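Long-range contact in secretion protein Snm4 (Mycobacterium xenopi, PDB 7B7J), which probably serves, through this ubiquitin-like cytosolic domain of EccD5, as a component of the mycobacterial ESX-5 type VII secretion pore complex: residues 23-35 and 49-62. Residues are numbered along the deposited sequence; the frame is centred on the assembly and turned at random.
Sequences VAIMAADVQIAVV and LLKVVNTRLRELGV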
ATOM      1  N   VAL A  23      -5.499  -6.730  -5.103  1.00 29.09           N
ATOM      2  CA  VAL A  23      -4.769  -5.556  -5.538  1.00 27.40           C
ATOM      3  C   VAL A  23      -3.353  -5.972  -5.784  1.00 29.86           C
ATOM      4  O   VAL A  23      -2.866  -6.745  -5.024  1.00 28.55           O
ATOM      5  CB  VAL A  23      -4.982  -4.451  -4.559  1.00 30.48           C
ATOM      6  CG1 VAL A  23      -6.392  -4.128  -4.135  1.00 30.20           C
ATOM      7  CG2 VAL A  23      -4.343  -4.584  -3.276  1.00 37.99           C
ATOM      8  N   ALA A  24      -2.730  -5.266  -6.668  1.00 24.05           N
ATOM      9  CA  ALA A  24      -1.292  -5.372  -6.897  1.00 25.30           C
ATOM     10  C   ALA A  24      -0.570  -4.190  -6.185  1.00 25.76           C
ATOM     11  O   ALA A  24      -1.023  -3.058  -6.435  1.00 26.28           O
ATOM     12  CB  ALA A  24      -1.114  -5.335  -8.310  1.00 25.82           C
ATOM     13  N   ILE A  25       0.303  -4.496  -5.247  1.00 22.09           N
ATOM     14  CA  ILE A  25       1.113  -3.498  -4.522  1.00 22.49           C
ATOM     15  C   ILE A  25       2.537  -3.404  -5.087  1.00 25.58           C
ATOM     16  O   ILE A  25       3.179  -4.500  -5.204  1.00 29.44           O
ATOM     17  CB  ILE A  25       1.086  -3.732  -2.984  1.00 26.18           C
ATOM     18  CG1 ILE A  25      -0.350  -3.894  -2.529  1.00 26.84           C
ATOM     19  CG2 ILE A  25       1.815  -2.639  -2.304  1.00 27.49           C
ATOM     20  CD1 ILE A  25      -1.166  -2.653  -2.573  1.00 25.64           C
ATOM     21  N   MET A  26       2.933  -2.209  -5.534  1.00 25.77           N
ATOM     22  CA  MET A  26       4.321  -2.098  -5.996  1.00 28.59           C
ATOM     23  C   MET A  26       5.113  -1.585  -4.790  1.00 26.54           C
ATOM     24  O   MET A  26       4.796  -0.444  -4.289  1.00 26.67           O
ATOM     25  CB  MET A  26       4.413  -1.215  -7.204  1.00 27.01           C
ATOM     26  CG  MET A  26       3.532  -1.558  -8.282  1.00 30.98           C
ATOM     27  SD  MET A  26       4.072  -3.156  -9.025  1.00 34.34           S
ATOM     28  CE  MET A  26       5.728  -2.931  -9.539  1.00 37.02           C
ATOM     29  N   ALA A  27       6.287  -2.198  -4.505  1.00 26.63           N
ATOM     30  CA  ALA A  27       7.181  -1.691  -3.436  1.00 34.22           C
ATOM     31  C   ALA A  27       8.556  -1.990  -3.888  1.00 30.92           C
ATOM     32  O   ALA A  27       8.821  -3.168  -4.245  1.00 30.71           O
ATOM     33  CB  ALA A  27       6.940  -2.472  -2.139  1.00 36.44           C
ATOM     34  N   ALA A  28       9.519  -1.108  -3.851  1.00 33.39           N
ATOM     35  CA  ALA A  28      10.877  -1.444  -4.253  1.00 37.67           C
ATOM     36  C   ALA A  28      10.943  -2.180  -5.598  1.00 38.20           C
ATOM     37  O   ALA A  28      11.787  -3.084  -5.693  1.00 31.46           O
ATOM     38  CB  ALA A  28      11.608  -2.289  -3.189  1.00 40.19           C
ATOM     39  N   ASP A  29      10.185  -1.761  -6.665  1.00 32.27           N
ATOM     40  CA  ASP A  29      10.185  -2.395  -7.968  1.00 32.51           C
ATOM     41  C   ASP A  29       9.701  -3.805  -7.917  1.00 35.88           C
ATOM     42  O   ASP A  29       9.788  -4.441  -8.971  1.00 39.77           O
ATOM     43  CB  ASP A  29      11.522  -2.206  -8.581  1.00 40.17           C
ATOM     44  CG  ASP A  29      11.869  -0.746  -8.776  1.00 50.72           C
ATOM     45  OD1 ASP A  29      11.101   0.032  -9.428  1.00 53.22           O
ATOM     46  OD2 ASP A  29      12.961  -0.442  -8.297  1.00 45.19           O
ATOM     47  N   VAL A  30       9.097  -4.265  -6.825  1.00 31.18           N
ATOM     48  CA  VAL A  30       8.549  -5.652  -6.726  1.00 31.10           C
ATOM     49  C   VAL A  30       7.020  -5.587  -6.712  1.00 30.66           C
ATOM     50  O   VAL A  30       6.496  -4.719  -6.027  1.00 29.56           O
ATOM     51  CB  VAL A  30       9.075  -6.360  -5.460  1.00 31.21           C
ATOM     52  CG1 VAL A  30       8.344  -7.655  -5.151  1.00 35.30           C
ATOM     53  CG2 VAL A  30      10.574  -6.593  -5.528  1.00 37.34           C
ATOM     54  N   GLN A  31       6.353  -6.469  -7.461  1.00 29.73           N
ATOM     55  CA  GLN A  31       4.838  -6.491  -7.350  1.00 30.79           C
ATOM     56  C   GLN A  31       4.480  -7.559  -6.380  1.00 27.41           C
ATOM     57  O   GLN A  31       4.879  -8.790  -6.493  1.00 29.16           O
ATOM     58  CB  GLN A  31       4.304  -6.833  -8.740  1.00 32.21           C
ATOM     59  CG  GLN A  31       2.803  -6.956  -8.837  1.00 28.79           C
ATOM     60  CD  GLN A  31       2.369  -6.724 -10.256  1.00 30.69           C
ATOM     61  OE1 GLN A  31       1.405  -6.038 -10.509  1.00 30.15           O
ATOM     62  NE2 GLN A  31       2.925  -7.503 -11.233  1.00 32.16           N
ATOM     63  N   ILE A  32       3.563  -7.268  -5.530  1.00 25.99           N
ATOM     64  CA  ILE A  32       2.995  -8.206  -4.520  1.00 27.13           C
ATOM     65  C   ILE A  32       1.458  -8.225  -4.576  1.00 29.93           C
ATOM     66  O   ILE A  32       0.877  -7.193  -4.493  1.00 28.83           O
ATOM     67  CB  ILE A  32       3.460  -7.731  -3.154  1.00 30.92           C
ATOM     68  CG1 ILE A  32       4.997  -7.696  -3.073  1.00 28.95           C
ATOM     69  CG2 ILE A  32       2.882  -8.545  -2.001  1.00 31.42           C
ATOM     70  CD1 ILE A  32       5.426  -6.717  -2.067  1.00 33.04           C
ATOM     71  N   ALA A  33       0.899  -9.416  -4.819  1.00 26.32           N
ATOM     72  CA  ALA A  33      -0.545  -9.542  -4.927  1.00 29.30           C
ATOM     73  C   ALA A  33      -1.064  -9.728  -3.484  1.00 28.95           C
ATOM     74  O   ALA A  33      -0.560 -10.635  -2.737  1.00 27.63           O
ATOM     75  CB  ALA A  33      -0.877 -10.783  -5.743  1.00 28.48           C
ATOM     76  N   VAL A  34      -2.129  -9.029  -3.133  1.00 26.16           N
ATOM     77  CA  VAL A  34      -2.795  -9.256  -1.833  1.00 27.23           C
ATOM     78  C   VAL A  34      -4.269  -9.196  -1.954  1.00 27.36           C
ATOM     79  O   VAL A  34      -4.734  -8.437  -2.738  1.00 28.59           O
ATOM     80  CB  VAL A  34      -2.316  -8.129  -0.860  1.00 33.19           C
ATOM     81  CG1 VAL A  34      -0.880  -8.301  -0.397  1.00 44.99           C
ATOM     82  CG2 VAL A  34      -2.460  -6.783  -1.333  1.00 34.04           C
ATOM     83  N   VAL A  35      -4.895  -9.848  -1.075  1.00 26.36           N
ATOM     84  CA  VAL A  35      -6.353  -9.788  -0.793  1.00 28.51           C
ATOM     85  C   VAL A  35      -6.573  -8.885   0.370  1.00 27.78           C
ATOM     86  O   VAL A  35      -6.161  -9.233   1.478  1.00 28.86           O
ATOM     87  CB  VAL A  35      -6.983 -11.160  -0.678  1.00 31.22           C
ATOM     88  CG1 VAL A  35      -8.504 -11.055  -0.562  1.00 33.63           C
ATOM     89  CG2 VAL A  35      -6.749 -12.211  -1.833  1.00 29.35           C
ATOM     90  N   LEU A  49       0.051  -3.372   6.028  1.00 27.49           N
ATOM     91  CA  LEU A  49       0.502  -3.684   4.682  1.00 27.02           C
ATOM     92  C   LEU A  49       1.982  -3.465   4.585  1.00 27.20           C
ATOM     93  O   LEU A  49       2.627  -4.418   3.929  1.00 24.06           O
ATOM     94  CB  LEU A  49      -0.337  -2.832   3.701  1.00 29.98           C
ATOM     95  CG  LEU A  49      -0.074  -3.122   2.266  1.00 30.63           C
ATOM     96  CD1 LEU A  49      -0.348  -4.629   1.872  1.00 30.52           C
ATOM     97  CD2 LEU A  49      -0.853  -2.201   1.309  1.00 36.03           C
ATOM     98  N   LEU A  50       2.528  -2.427   5.096  1.00 27.24           N
ATOM     99  CA  LEU A  50       3.983  -2.305   5.088  1.00 28.36           C
ATOM    100  C   LEU A  50       4.658  -3.567   5.720  1.00 28.45           C
ATOM    101  O   LEU A  50       5.752  -4.002   5.283  1.00 29.42           O
ATOM    102  CB  LEU A  50       4.306  -0.974   5.848  1.00 31.13           C
ATOM    103  CG  LEU A  50       5.825  -0.625   5.889  1.00 38.81           C
ATOM    104  CD1 LEU A  50       6.634  -0.534   4.533  1.00 38.68           C
ATOM    105  CD2 LEU A  50       5.939   0.710   6.737  1.00 45.79           C
ATOM    106  N   LYS A  51       4.062  -4.119   6.769  1.00 30.80           N
ATOM    107  CA  LYS A  51       4.692  -5.286   7.436  1.00 35.04           C
ATOM    108  C   LYS A  51       4.639  -6.518   6.520  1.00 30.63           C
ATOM    109  O   LYS A  51       5.633  -7.229   6.444  1.00 31.04           O
ATOM    110  CB  LYS A  51       4.034  -5.567   8.786  1.00 39.90           C
ATOM    111  CG  LYS A  51       4.780  -5.009   9.987  1.00 53.76           C
ATOM    112  CD  LYS A  51       4.398  -5.684  11.280  1.00 51.25           C
ATOM    113  CE  LYS A  51       5.381  -6.755  11.700  1.00 62.29           C
ATOM    114  NZ  LYS A  51       5.600  -6.739  13.165  1.00 58.81           N
ATOM    115  N   VAL A  52       3.492  -6.740   5.870  1.00 32.16           N
ATOM    116  CA  VAL A  52       3.397  -7.928   4.963  1.00 30.12           C
ATOM    117  C   VAL A  52       4.382  -7.681   3.846  1.00 29.11           C
ATOM    118  O   VAL A  52       4.975  -8.668   3.348  1.00 30.71           O
ATOM    119  CB  VAL A  52       1.890  -8.005   4.520  1.00 36.17           C
ATOM    120  CG1 VAL A  52       1.706  -8.751   3.244  1.00 43.06           C
ATOM    121  CG2 VAL A  52       1.138  -8.607   5.693  1.00 37.48           C
ATOM    122  N   VAL A  53       4.366  -6.473   3.247  1.00 27.82           N
ATOM    123  CA  VAL A  53       5.325  -6.132   2.188  1.00 27.65           C
ATOM    124  C   VAL A  53       6.720  -6.514   2.588  1.00 31.87           C
ATOM    125  O   VAL A  53       7.563  -7.034   1.744  1.00 29.18           O
ATOM    126  CB  VAL A  53       5.084  -4.777   1.634  1.00 27.50           C
ATOM    127  CG1 VAL A  53       6.293  -4.229   0.857  1.00 32.74           C
ATOM    128  CG2 VAL A  53       3.771  -4.703   0.931  1.00 30.00           C
ATOM    129  N   ASN A  54       7.177  -5.974   3.735  1.00 29.90           N
ATOM    130  CA  ASN A  54       8.538  -6.193   4.212  1.00 31.44           C
ATOM    131  C   ASN A  54       8.798  -7.701   4.375  1.00 32.84           C
ATOM    132  O   ASN A  54       9.969  -8.035   4.181  1.00 34.62           O
ATOM    133  CB  ASN A  54       8.846  -5.373   5.426  1.00 35.89           C
ATOM    134  CG  ASN A  54       9.161  -3.921   5.025  1.00 38.24           C
ATOM    135  OD1 ASN A  54       9.441  -3.558   3.888  1.00 39.36           O
ATOM    136  ND2 ASN A  54       8.997  -2.992   6.014  1.00 37.93           N
ATOM    137  N   THR A  55       7.849  -8.486   4.876  1.00 34.10           N
ATOM    138  CA  THR A  55       8.057  -9.936   4.947  1.00 34.71           C
ATOM    139  C   THR A  55       8.409 -10.455   3.509  1.00 32.12           C
ATOM    140  O   THR A  55       9.285 -11.197   3.420  1.00 39.72           O
ATOM    141  CB  THR A  55       6.823 -10.607   5.515  1.00 40.65           C
ATOM    142  OG1 THR A  55       6.857 -10.112   6.859  1.00 44.06           O
ATOM    143  CG2 THR A  55       7.001 -12.121   5.579  1.00 45.88           C
ATOM    144  N   ARG A  56       7.591 -10.094   2.527  1.00 33.43           N
ATOM    145  CA  ARG A  56       7.862 -10.538   1.151  1.00 33.36           C
ATOM    146  C   ARG A  56       9.223 -10.084   0.663  1.00 31.82           C
ATOM    147  O   ARG A  56       9.991 -10.804   0.036  1.00 29.94           O
ATOM    148  CB  ARG A  56       6.646 -10.060   0.347  1.00 30.57           C
ATOM    149  CG  ARG A  56       6.649 -10.640  -1.036  1.00 40.00           C
ATOM    150  CD  ARG A  56       6.719 -12.156  -1.144  1.00 40.11           C
ATOM    151  NE  ARG A  56       6.554 -12.376  -2.642  1.00 38.17           N
ATOM    152  CZ  ARG A  56       6.394 -13.631  -3.158  1.00 45.06           C
ATOM    153  NH1 ARG A  56       6.439 -14.657  -2.295  1.00 41.16           N
ATOM    154  NH2 ARG A  56       6.090 -13.822  -4.473  1.00 40.15           N
ATOM    155  N   LEU A  57       9.557  -8.773   0.895  1.00 28.60           N
ATOM    156  CA  LEU A  57      10.891  -8.287   0.438  1.00 30.58           C
ATOM    157  C   LEU A  57      11.980  -9.017   1.064  1.00 29.52           C
ATOM    158  O   LEU A  57      13.076  -9.314   0.480  1.00 32.60           O
ATOM    159  CB  LEU A  57      10.987  -6.742   0.704  1.00 30.08           C
ATOM    160  CG  LEU A  57      10.011  -5.873  -0.082  1.00 32.02           C
ATOM    161  CD1 LEU A  57      10.255  -4.354   0.244  1.00 31.51           C
ATOM    162  CD2 LEU A  57      10.162  -6.001  -1.595  1.00 33.53           C
ATOM    163  N   ARG A  58      11.831  -9.349   2.338  1.00 33.87           N
ATOM    164  CA  ARG A  58      12.956 -10.025   3.047  1.00 38.87           C
ATOM    165  C   ARG A  58      13.196 -11.426   2.464  1.00 38.51           C
ATOM    166  O   ARG A  58      14.352 -11.827   2.380  1.00 41.72           O
ATOM    167  CB  ARG A  58      12.734 -10.024   4.562  1.00 44.30           C
ATOM    168  CG  ARG A  58      13.111  -8.714   5.237  1.00 55.09           C
ATOM    169  CD  ARG A  58      12.916  -8.742   6.741  1.00 58.31           C
ATOM    170  NE  ARG A  58      11.513  -8.698   7.131  1.00 78.55           N
ATOM    171  CZ  ARG A  58      10.889  -9.646   7.821  1.00 77.80           C
ATOM    172  NH1 ARG A  58      11.543 -10.727   8.209  1.00 72.85           N
ATOM    173  NH2 ARG A  58       9.613  -9.509   8.124  1.00 69.60           N
ATOM    174  N   GLU A  59      12.141 -12.137   2.091  1.00 36.10           N
ATOM    175  CA  GLU A  59      12.290 -13.471   1.453  1.00 39.43           C
ATOM    176  C   GLU A  59      13.062 -13.300   0.146  1.00 39.14           C
ATOM    177  O   GLU A  59      13.868 -14.180  -0.181  1.00 40.74           O
ATOM    178  CB  GLU A  59      10.916 -14.057   1.150  1.00 40.94           C
ATOM    179  CG  GLU A  59      10.123 -14.405   2.393  1.00 52.52           C
ATOM    180  CD  GLU A  59       8.648 -14.674   2.157  1.00 53.55           C
ATOM    181  OE1 GLU A  59       7.916 -14.832   3.150  1.00 62.87           O
ATOM    182  OE2 GLU A  59       8.236 -14.729   0.985  1.00 51.83           O
ATOM    183  N   LEU A  60      12.781 -12.224  -0.584  1.00 32.34           N
ATOM    184  CA  LEU A  60      13.550 -11.912  -1.838  1.00 34.63           C
ATOM    185  C   LEU A  60      14.909 -11.295  -1.617  1.00 41.03           C
ATOM    186  O   LEU A  60      15.600 -11.199  -2.610  1.00 44.59           O
ATOM    187  CB  LEU A  60      12.683 -11.060  -2.710  1.00 32.98           C
ATOM    188  CG  LEU A  60      11.336 -11.562  -3.148  1.00 34.18           C
ATOM    189  CD1 LEU A  60      10.406 -10.476  -3.550  1.00 38.52           C
ATOM    190  CD2 LEU A  60      11.642 -12.612  -4.255  1.00 35.12           C
ATOM    191  N   GLY A  61      15.403 -11.165  -0.374  1.00 43.37           N
ATOM    192  CA  GLY A  61      16.698 -10.559   0.004  1.00 47.73           C
ATOM    193  C   GLY A  61      16.770  -9.096  -0.436  1.00 44.93           C
ATOM    194  O   GLY A  61      17.860  -8.764  -0.749  1.00 50.99           O
ATOM    195  N   VAL A  62      15.658  -8.410  -0.538  1.00 42.55           N
ATOM    196  CA  VAL A  62      15.493  -6.958  -0.847  1.00 46.98           C
ATOM    197  C   VAL A  62      15.407  -6.153   0.457  1.00 48.31           C
ATOM    198  O   VAL A  62      14.784  -6.676   1.499  1.00 46.25           O
ATOM    199  CB  VAL A  62      14.246  -6.724  -1.682  1.00 48.04           C
ATOM    200  CG1 VAL A  62      13.946  -5.235  -1.882  1.00 49.71           C
ATOM    201  CG2 VAL A  62      14.384  -7.364  -3.039  1.00 48.05           C
TER
HETATM  202  O   HOH W   1       5.461 -11.134  -4.782  1.00 37.29           O
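Val53 sits between Ala27 and Ile32: its CG1 lies 3.5 Å from Ala27 CB, a tight contact, and 3.9 Å from Ile32 CD1, which also touches Val53 CG2. With CG1 beside the backbone N (chi1 -58°) and CD1 extended (chi2 154°), the Ile32 side chain lies aslant across Val53, while the Ile32 and Arg56 side chains pass each other in opposite directions, Ile32 CG1 3.9 Å from Arg56 CG. One turn on, Leu57 and Val30 pass in opposite directions, Leu57 CD2 touching Val30 CB and CG2, whereas Val30 CG1 points at Leu60 CD1 tip to tip, 3.8 Å away. Toward the other end, Ile25 CD1 and Leu49 CD2 also meet end-on at 3.9 Å. The segments share no direct hydrogen bond, but a water donates to Gln31 O and its oxygen accepts from Arg56 NE at 2.7 Å, bridging the exposed Arg56 to strand 30-37, outermost in the sheet of this chain. This is the ubiquitin-like beta-grasp: the N-terminal hairpin, closed by a type I' turn from Ala27 to Val30, lays one face against the helix; the N-to-C directions of helical segment 49-60 and strand segment 30-35 differ by 128°. A Schellman motif with Gly61 at positive phi turns the chain, and Val62 CG1 then meets Ala28 CB. Leu65 touches both Ala27 and Leu57, and Leu100 of the central strand 99-107 adjoins Ile25.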